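Local coordinates for protein AvrA (Salmonella typhimurium, PDB 6BE0) that probably transfers acetyl groups from acetyl-CoA to serine and threonine residues of target proteins, as a YopJ-family bacterial effector that binds inositol hexakisphosphate and coenzyme A, at residues G242-R245 and L246-Y249; P221-P224 and S225-D229; N203-K206 and I207-N211. One frame throughout, in Å; residues are numbered along the deposited sequence.

Contact 1 (G242-R245 and L246-Y249); sequences GAQR and LNEY. With COA (coenzyme A), chain C.
Gly242 and Leu246 close the first turn of helix 243-252, whose N terminus receives a phosphate of coenzyme A and so illustrates anion binding by a helix start. Gly242 holds the N-cap position, and its O accepts the N-H of Leu246 at 3.1 Å. Asn247 N bonds to Ala243 O and Glu248 N to Gln244 O in the same manner. The N-H groups of Ala243 and Gln244, with no preceding helical turn to bond to, turn to the ligand. Gln244 N gives the stronger of two bonds, 2.7 Å to O9A of the coenzyme A 3'-phosphate, while Ala243 N reaches O7A in a weak one. The positive end of the helix dipole would be expected to help hold this phosphate.

The tightly packed side belongs to Leu246 and Arg245. Leu246 CB lies over Ala243 O, and its isobutyl group enters the apolar surface of helix 268-273, touching Leu268, Tyr269 and Phe272. Arg245 sends CG anti to its own N (chi1 -179°), and the chain then bends at chi2. Its buried guanidinium meets Asp229, its salt-bridge partner; Leu177 O takes a further N-H. Within the helix, Tyr249 N lies at the edge of this guanidinium.

The solvent side, carried by Gln244 and Glu248, is looser. Glu248 runs extended beyond CG and crosses the Gln244 side chain at about a right angle, their carboxylate and amide planes turned 55° apart. Glu248 OE1 comes within 4.2 Å of Arg245 NH1, but no N-H of the guanidinium points at it, and the attraction is one of charges at a distance. The nearest touch between the Gln244 and Glu248 side chains is equally light: Gln244 CG rests 3.6 Å from Glu248 OE2.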
loop_
_atom_site.group_PDB
_atom_site.type_symbol
_atom_site.label_atom_id
_atom_site.label_comp_id
_atom_site.label_asym_id
_atom_site.label_seq_id
_atom_site.Cartn_x
_atom_site.Cartn_y
_atom_site.Cartn_z
ATOM N N GLY A 242 -1.340 4.797 14.396
ATOM C CA GLY A 242 -2.257 4.627 15.508
ATOM C C GLY A 242 -1.807 3.526 16.449
ATOM O O GLY A 242 -1.703 2.365 16.055
ATOM N N ALA A 243 -1.536 3.895 17.697
ATOM C CA ALA A 243 -1.098 2.936 18.704
ATOM C C ALA A 243 -2.182 1.896 18.973
ATOM O O ALA A 243 -1.891 0.710 19.140
ATOM C CB ALA A 243 -0.723 3.655 19.990
ATOM N N GLN A 244 -3.431 2.348 19.014
ATOM C CA GLN A 244 -4.562 1.454 19.224
ATOM C C GLN A 244 -4.655 0.439 18.092
ATOM O O GLN A 244 -4.930 -0.737 18.322
ATOM C CB GLN A 244 -5.866 2.248 19.329
ATOM C CG GLN A 244 -7.108 1.391 19.549
ATOM C CD GLN A 244 -7.056 0.606 20.847
ATOM O OE1 GLN A 244 -6.585 1.105 21.870
ATOM N NE2 GLN A 244 -7.535 -0.632 20.810
ATOM N N ARG A 245 -4.423 0.903 16.869
ATOM C CA ARG A 245 -4.492 0.040 15.696
ATOM C C ARG A 245 -3.439 -1.063 15.757
ATOM O O ARG A 245 -3.691 -2.198 15.349
ATOM C CB ARG A 245 -4.316 0.864 14.419
ATOM C CG ARG A 245 -4.401 0.065 13.126
ATOM C CD ARG A 245 -5.773 -0.556 12.908
ATOM N NE ARG A 245 -5.773 -1.457 11.757
ATOM C CZ ARG A 245 -5.438 -2.744 11.806
ATOM N NH1 ARG A 245 -5.076 -3.304 12.954
ATOM N NH2 ARG A 245 -5.468 -3.478 10.704
ATOM N N LEU A 246 -2.257 -0.721 16.261
ATOM C CA LEU A 246 -1.195 -1.703 16.435
ATOM C C LEU A 246 -1.560 -2.702 17.528
ATOM O O LEU A 246 -1.275 -3.893 17.406
ATOM C CB LEU A 246 0.131 -1.018 16.773
ATOM C CG LEU A 246 0.869 -0.321 15.628
ATOM C CD1 LEU A 246 2.105 0.388 16.161
ATOM C CD2 LEU A 246 1.258 -1.305 14.535
ATOM N N ASN A 247 -2.188 -2.214 18.595
ATOM C CA ASN A 247 -2.636 -3.085 19.677
ATOM C C ASN A 247 -3.657 -4.101 19.181
ATOM O O ASN A 247 -3.756 -5.204 19.712
ATOM C CB ASN A 247 -3.245 -2.271 20.820
ATOM C CG ASN A 247 -2.249 -1.329 21.466
ATOM O OD1 ASN A 247 -1.038 -1.483 21.312
ATOM N ND2 ASN A 247 -2.759 -0.348 22.201
ATOM N N GLU A 248 -4.420 -3.722 18.164
ATOM C CA GLU A 248 -5.418 -4.614 17.591
ATOM C C GLU A 248 -4.758 -5.694 16.744
ATOM O O GLU A 248 -5.258 -6.815 16.654
ATOM C CB GLU A 248 -6.424 -3.822 16.753
ATOM C CG GLU A 248 -7.320 -2.909 17.575
ATOM C CD GLU A 248 -8.117 -1.944 16.719
ATOM O OE1 GLU A 248 -8.162 -2.140 15.483
ATOM O OE2 GLU A 248 -8.694 -0.989 17.284
ATOM N N TYR A 249 -3.631 -5.356 16.125
ATOM C CA TYR A 249 -2.919 -6.311 15.285
ATOM C C TYR A 249 -2.187 -7.358 16.121
ATOM O O TYR A 249 -2.227 -8.547 15.805
ATOM C CB TYR A 249 -1.924 -5.597 14.368
ATOM C CG TYR A 249 -1.108 -6.560 13.532
ATOM C CD1 TYR A 249 -1.681 -7.238 12.465
ATOM C CD2 TYR A 249 0.228 -6.802 13.819
ATOM C CE1 TYR A 249 -0.948 -8.123 11.706
ATOM C CE2 TYR A 249 0.970 -7.687 13.063
ATOM C CZ TYR A 249 0.377 -8.344 12.006
ATOM O OH TYR A 249 1.113 -9.225 11.250
HETATM N N1A COA C . -1.540 11.426 11.536
HETATM C C2A COA C . -1.237 10.393 12.379
HETATM N N3A COA C . -2.227 9.769 13.085
HETATM C C4A COA C . -3.530 10.172 12.957
HETATM C C5A COA C . -3.837 11.191 12.125
HETATM C C6A COA C . -2.822 11.819 11.411
HETATM N N6A COA C . -2.490 12.840 10.469
HETATM N N7A COA C . -5.184 11.392 12.177
HETATM C C8A COA C . -5.707 10.489 13.046
HETATM N N9A COA C . -4.694 9.737 13.532
HETATM C C1B COA C . -4.767 8.665 14.468
HETATM C C2B COA C . -4.294 9.030 15.640
HETATM O O2B COA C . -2.911 8.607 15.781
HETATM C C3B COA C . -5.234 8.284 16.730
HETATM O O3B COA C . -4.874 6.907 16.850
HETATM P P3B COA C . -4.325 6.357 18.263
HETATM O O7A COA C . -2.938 6.902 18.515
HETATM O O8A COA C . -5.249 6.794 19.373
HETATM O O9A COA C . -4.270 4.845 18.230
HETATM C C4B COA C . -6.486 8.395 16.228
HETATM O O4B COA C . -6.293 8.285 14.721
HETATM C C5B COA C . -7.088 9.744 16.595
HETATM O O5B COA C . -8.298 9.947 15.874
HETATM P P1A COA C . -9.693 9.927 16.660
HETATM O O1A COA C . -9.583 9.055 17.902
HETATM O O2A COA C . -10.062 11.346 17.056
HETATM O O3A COA C . -10.818 9.344 15.708
#

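Contact 2 (P221-P224 and S225-D229); sequences PFLP and SDKAD
Leu223 and Pro224 pack against Lys227 and Ala228 where an extended loop turns into the short helix 225-228, a worked case of proline at the N-cap. The ring of Pro224 lies alongside the Lys227 chain, both pointing the same way, with CG of Pro224 3.5 Å from CG of Lys227. Lys227 leaves its backbone with CG anti to the carbonyl carbon (chi1 -63°) and then bends at each of the next three torsions; the root of the chain thus presses on Pro224 and Leu223 while the ammonium end is carried away.

Leu223, one residue earlier, reaches the same lysine root. Its CD1 lies 3.6 Å from Lys227 CB, and its CD2 meets Ala228, whose CB is 4.1 Å away. Asp226, by contrast, has its carboxylate folded back between N and C (chi1 58°), and OD1 comes 3.4 Å from Pro224 CB and close to CG as well.

Pro224 O serves two N-H groups: Ala228 N at 3.1 Å, in the carbonyl plane, and Lys227 N in a weak bond. Ser225 N is taken by Glu176 of strand 170-176. Proline, having no N-H to give, therefore contributes to the helix start through its carbonyl and its ring, and the ring holds the lysine by its apolar root, leaving the charged end to go elsewhere.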
loop_
_atom_site.group_PDB
_atom_site.type_symbol
_atom_site.label_atom_id
_atom_site.label_comp_id
_atom_site.label_asym_id
_atom_site.label_seq_id
_atom_site.Cartn_x
_atom_site.Cartn_y
_atom_site.Cartn_z
ATOM N N PRO A 221 -18.901 -7.764 1.506
ATOM C CA PRO A 221 -18.441 -7.219 0.222
ATOM C C PRO A 221 -16.917 -7.162 0.121
ATOM O O PRO A 221 -16.347 -7.627 -0.869
ATOM C CB PRO A 221 -19.046 -5.814 0.201
ATOM C CG PRO A 221 -19.199 -5.447 1.631
ATOM C CD PRO A 221 -19.503 -6.723 2.361
ATOM N N PHE A 222 -16.278 -6.591 1.138
ATOM C CA PHE A 222 -14.823 -6.531 1.211
ATOM C C PHE A 222 -14.345 -7.167 2.509
ATOM O O PHE A 222 -15.153 -7.529 3.363
ATOM C CB PHE A 222 -14.334 -5.084 1.117
ATOM C CG PHE A 222 -14.784 -4.213 2.255
ATOM C CD1 PHE A 222 -13.989 -4.052 3.377
ATOM C CD2 PHE A 222 -15.997 -3.551 2.200
ATOM C CE1 PHE A 222 -14.400 -3.249 4.426
ATOM C CE2 PHE A 222 -16.413 -2.747 3.244
ATOM C CZ PHE A 222 -15.612 -2.595 4.357
ATOM N N LEU A 223 -13.031 -7.297 2.653
ATOM C CA LEU A 223 -12.447 -7.893 3.846
ATOM C C LEU A 223 -12.143 -6.812 4.884
ATOM O O LEU A 223 -11.318 -5.936 4.635
ATOM C CB LEU A 223 -11.171 -8.657 3.490
ATOM C CG LEU A 223 -10.609 -9.558 4.590
ATOM C CD1 LEU A 223 -11.443 -10.824 4.721
ATOM C CD2 LEU A 223 -9.152 -9.893 4.320
ATOM N N PRO A 224 -12.808 -6.864 6.053
ATOM C CA PRO A 224 -12.541 -5.834 7.062
ATOM C C PRO A 224 -11.154 -5.988 7.680
ATOM O O PRO A 224 -10.516 -7.026 7.496
ATOM C CB PRO A 224 -13.641 -6.065 8.098
ATOM C CG PRO A 224 -13.966 -7.506 7.979
ATOM C CD PRO A 224 -13.796 -7.850 6.526
ATOM N N SER A 225 -10.703 -4.967 8.401
ATOM C CA SER A 225 -9.331 -4.923 8.900
ATOM C C SER A 225 -9.017 -6.033 9.902
ATOM O O SER A 225 -7.936 -6.622 9.855
ATOM C CB SER A 225 -9.051 -3.561 9.541
ATOM O OG SER A 225 -9.914 -3.325 10.637
ATOM N N ASP A 226 -9.950 -6.318 10.805
ATOM C CA ASP A 226 -9.715 -7.331 11.830
ATOM C C ASP A 226 -9.496 -8.706 11.197
ATOM O O ASP A 226 -8.730 -9.521 11.711
ATOM C CB ASP A 226 -10.879 -7.384 12.823
ATOM C CG ASP A 226 -12.204 -7.683 12.155
ATOM O OD1 ASP A 226 -12.482 -7.092 11.090
ATOM O OD2 ASP A 226 -12.965 -8.515 12.690
ATOM N N LYS A 227 -10.166 -8.953 10.078
ATOM C CA LYS A 227 -9.977 -10.194 9.336
ATOM C C LYS A 227 -8.631 -10.188 8.618
ATOM O O LYS A 227 -7.964 -11.218 8.513
ATOM C CB LYS A 227 -11.110 -10.396 8.327
ATOM C CG LYS A 227 -12.485 -10.558 8.956
ATOM C CD LYS A 227 -12.679 -11.943 9.556
ATOM C CE LYS A 227 -12.919 -13.003 8.487
ATOM N NZ LYS A 227 -14.167 -12.750 7.712
ATOM N N ALA A 228 -8.236 -9.017 8.127
ATOM C CA ALA A 228 -6.983 -8.875 7.396
ATOM C C ALA A 228 -5.781 -9.109 8.306
ATOM O O ALA A 228 -4.751 -9.615 7.864
ATOM C CB ALA A 228 -6.899 -7.497 6.755
ATOM N N ASP A 229 -5.918 -8.743 9.577
ATOM C CA ASP A 229 -4.834 -8.903 10.543
ATOM C C ASP A 229 -4.461 -10.372 10.737
ATOM O O ASP A 229 -3.327 -10.687 11.098
ATOM C CB ASP A 229 -5.218 -8.284 11.891
ATOM C CG ASP A 229 -5.323 -6.767 11.832
ATOM O OD1 ASP A 229 -4.803 -6.163 10.870
ATOM O OD2 ASP A 229 -5.921 -6.175 12.757
#

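Contact 3 (N203-K206 and I207-N211); sequences NLVK and IHEDN
Helix 205-212 begins here, with Leu204 at the N-cap after a short 3-10 turn, and its first turns show how one carbonyl can serve several neighbours. Leu204 O accepts His208 N in a weak bond and also lies at the edge of the imidazole, near the ring plane, 3.1 Å from His208 CD2. It also meets Ile207 CG2, whose 3.3 Å approach follows from chi1 of -174°, which sends CG1 anti to N and leaves CG2 between N and C. The next bonds are firmer: Glu209 N to Val205 O and Asp210 N to Lys206 O, each 2.8 Å. A water bridges Asn203 O and Ile207 N.

Lys206 runs nearly straight until chi4, where it bends to bring NZ 3.7 Å from Asp210 OD2, a long salt bridge; the carboxylate's stronger partner is Arg215, and Tyr231 also binds it.

His208 is fixed on both ring nitrogens, by Asp129 and Ser138, which ties the helix to strands 125-133 and 136-143, with Ile207 and His208 resting on Ile140 and Leu204 on Arg131.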
loop_
_atom_site.group_PDB
_atom_site.type_symbol
_atom_site.label_atom_id
_atom_site.label_comp_id
_atom_site.label_asym_id
_atom_site.label_seq_id
_atom_site.Cartn_x
_atom_site.Cartn_y
_atom_site.Cartn_z
ATOM N N ASN A 203 4.305 -15.657 2.568
ATOM C CA ASN A 203 3.370 -15.337 3.644
ATOM C C ASN A 203 2.004 -14.891 3.129
ATOM O O ASN A 203 1.041 -14.815 3.894
ATOM C CB ASN A 203 3.947 -14.244 4.549
ATOM C CG ASN A 203 5.006 -14.765 5.504
ATOM O OD1 ASN A 203 5.059 -15.958 5.807
ATOM N ND2 ASN A 203 5.848 -13.865 5.997
ATOM N N LEU A 204 1.927 -14.594 1.834
ATOM C CA LEU A 204 0.699 -14.096 1.224
ATOM C C LEU A 204 0.023 -15.141 0.340
ATOM O O LEU A 204 -0.954 -14.842 -0.347
ATOM C CB LEU A 204 1.000 -12.840 0.407
ATOM C CG LEU A 204 1.384 -11.626 1.249
ATOM C CD1 LEU A 204 2.010 -10.552 0.380
ATOM C CD2 LEU A 204 0.165 -11.087 1.979
ATOM N N VAL A 205 0.539 -16.363 0.356
ATOM C CA VAL A 205 -0.072 -17.441 -0.409
ATOM C C VAL A 205 -1.487 -17.716 0.094
ATOM O O VAL A 205 -2.413 -17.876 -0.700
ATOM C CB VAL A 205 0.761 -18.739 -0.332
ATOM C CG1 VAL A 205 0.018 -19.903 -0.976
ATOM C CG2 VAL A 205 2.112 -18.541 -1.002
ATOM N N LYS A 206 -1.650 -17.763 1.412
ATOM C CA LYS A 206 -2.923 -18.153 2.013
ATOM C C LYS A 206 -4.078 -17.225 1.633
ATOM O O LYS A 206 -5.162 -17.695 1.290
ATOM C CB LYS A 206 -2.799 -18.211 3.539
ATOM C CG LYS A 206 -4.072 -18.689 4.229
ATOM C CD LYS A 206 -3.840 -19.029 5.695
ATOM C CE LYS A 206 -5.138 -19.429 6.388
ATOM N NZ LYS A 206 -5.780 -20.621 5.763
ATOM N N ILE A 207 -3.855 -15.916 1.695
ATOM C CA ILE A 207 -4.924 -14.963 1.403
ATOM C C ILE A 207 -5.307 -15.027 -0.076
ATOM O O ILE A 207 -6.472 -14.849 -0.433
ATOM C CB ILE A 207 -4.527 -13.513 1.783
ATOM C CG1 ILE A 207 -5.719 -12.570 1.592
ATOM C CG2 ILE A 207 -3.329 -13.041 0.968
ATOM C CD1 ILE A 207 -5.534 -11.203 2.228
ATOM N N HIS A 208 -4.325 -15.287 -0.932
ATOM C CA HIS A 208 -4.585 -15.468 -2.356
ATOM C C HIS A 208 -5.312 -16.783 -2.603
ATOM O O HIS A 208 -6.166 -16.884 -3.484
ATOM C CB HIS A 208 -3.279 -15.439 -3.151
ATOM C CG HIS A 208 -2.784 -14.060 -3.447
ATOM N ND1 HIS A 208 -3.418 -13.217 -4.332
ATOM C CD2 HIS A 208 -1.712 -13.377 -2.979
ATOM C CE1 HIS A 208 -2.761 -12.073 -4.396
ATOM N NE2 HIS A 208 -1.721 -12.145 -3.586
ATOM N N GLU A 209 -4.960 -17.789 -1.814
ATOM C CA GLU A 209 -5.559 -19.108 -1.929
ATOM C C GLU A 209 -7.028 -19.062 -1.522
ATOM O O GLU A 209 -7.890 -19.618 -2.202
ATOM C CB GLU A 209 -4.789 -20.107 -1.065
ATOM C CG GLU A 209 -5.144 -21.563 -1.301
ATOM C CD GLU A 209 -4.182 -22.510 -0.609
ATOM O OE1 GLU A 209 -3.329 -22.026 0.167
ATOM O OE2 GLU A 209 -4.275 -23.734 -0.842
ATOM N N ASP A 210 -7.307 -18.382 -0.415
ATOM C CA ASP A 210 -8.670 -18.262 0.090
ATOM C C ASP A 210 -9.516 -17.363 -0.807
ATOM O O ASP A 210 -10.734 -17.524 -0.886
ATOM C CB ASP A 210 -8.663 -17.721 1.523
ATOM C CG ASP A 210 -8.237 -18.766 2.542
ATOM O OD1 ASP A 210 -8.276 -19.975 2.223
ATOM O OD2 ASP A 210 -7.874 -18.376 3.671
ATOM N N ASN A 211 -8.873 -16.413 -1.476
ATOM C CA ASN A 211 -9.562 -15.570 -2.446
ATOM C C ASN A 211 -10.045 -16.409 -3.625
ATOM O O ASN A 211 -11.189 -16.287 -4.065
ATOM C CB ASN A 211 -8.646 -14.446 -2.934
ATOM C CG ASN A 211 -9.350 -13.482 -3.873
ATOM O OD1 ASN A 211 -10.570 -13.325 -3.820
ATOM N ND2 ASN A 211 -8.581 -12.830 -4.739
HETATM O O HOH W 1 -1.714 -14.695 3.676
#

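Along the chain the three contacts come in series, contact 3 first, then contact 2, then contact 1; none nests within or crosses another, and each closes only a local turn at a helix start. Contact 3 lays helix 205-212 on the central sheet at strands 125-133 and 136-143. The chain then leads to contact 2, its centre about 13 Å from that of contact 3, where the loop runs beside edge strand 170-176 before turning into helix 225-228. Contact 1 follows at the coenzyme A pocket. Contacts 1 and 2 do touch: Arg245 NH2 to Asp229 OD1 (2.8 Å) joins helix 243-252 to segment 225-229, itself held to strand 170-176 through the loop before it.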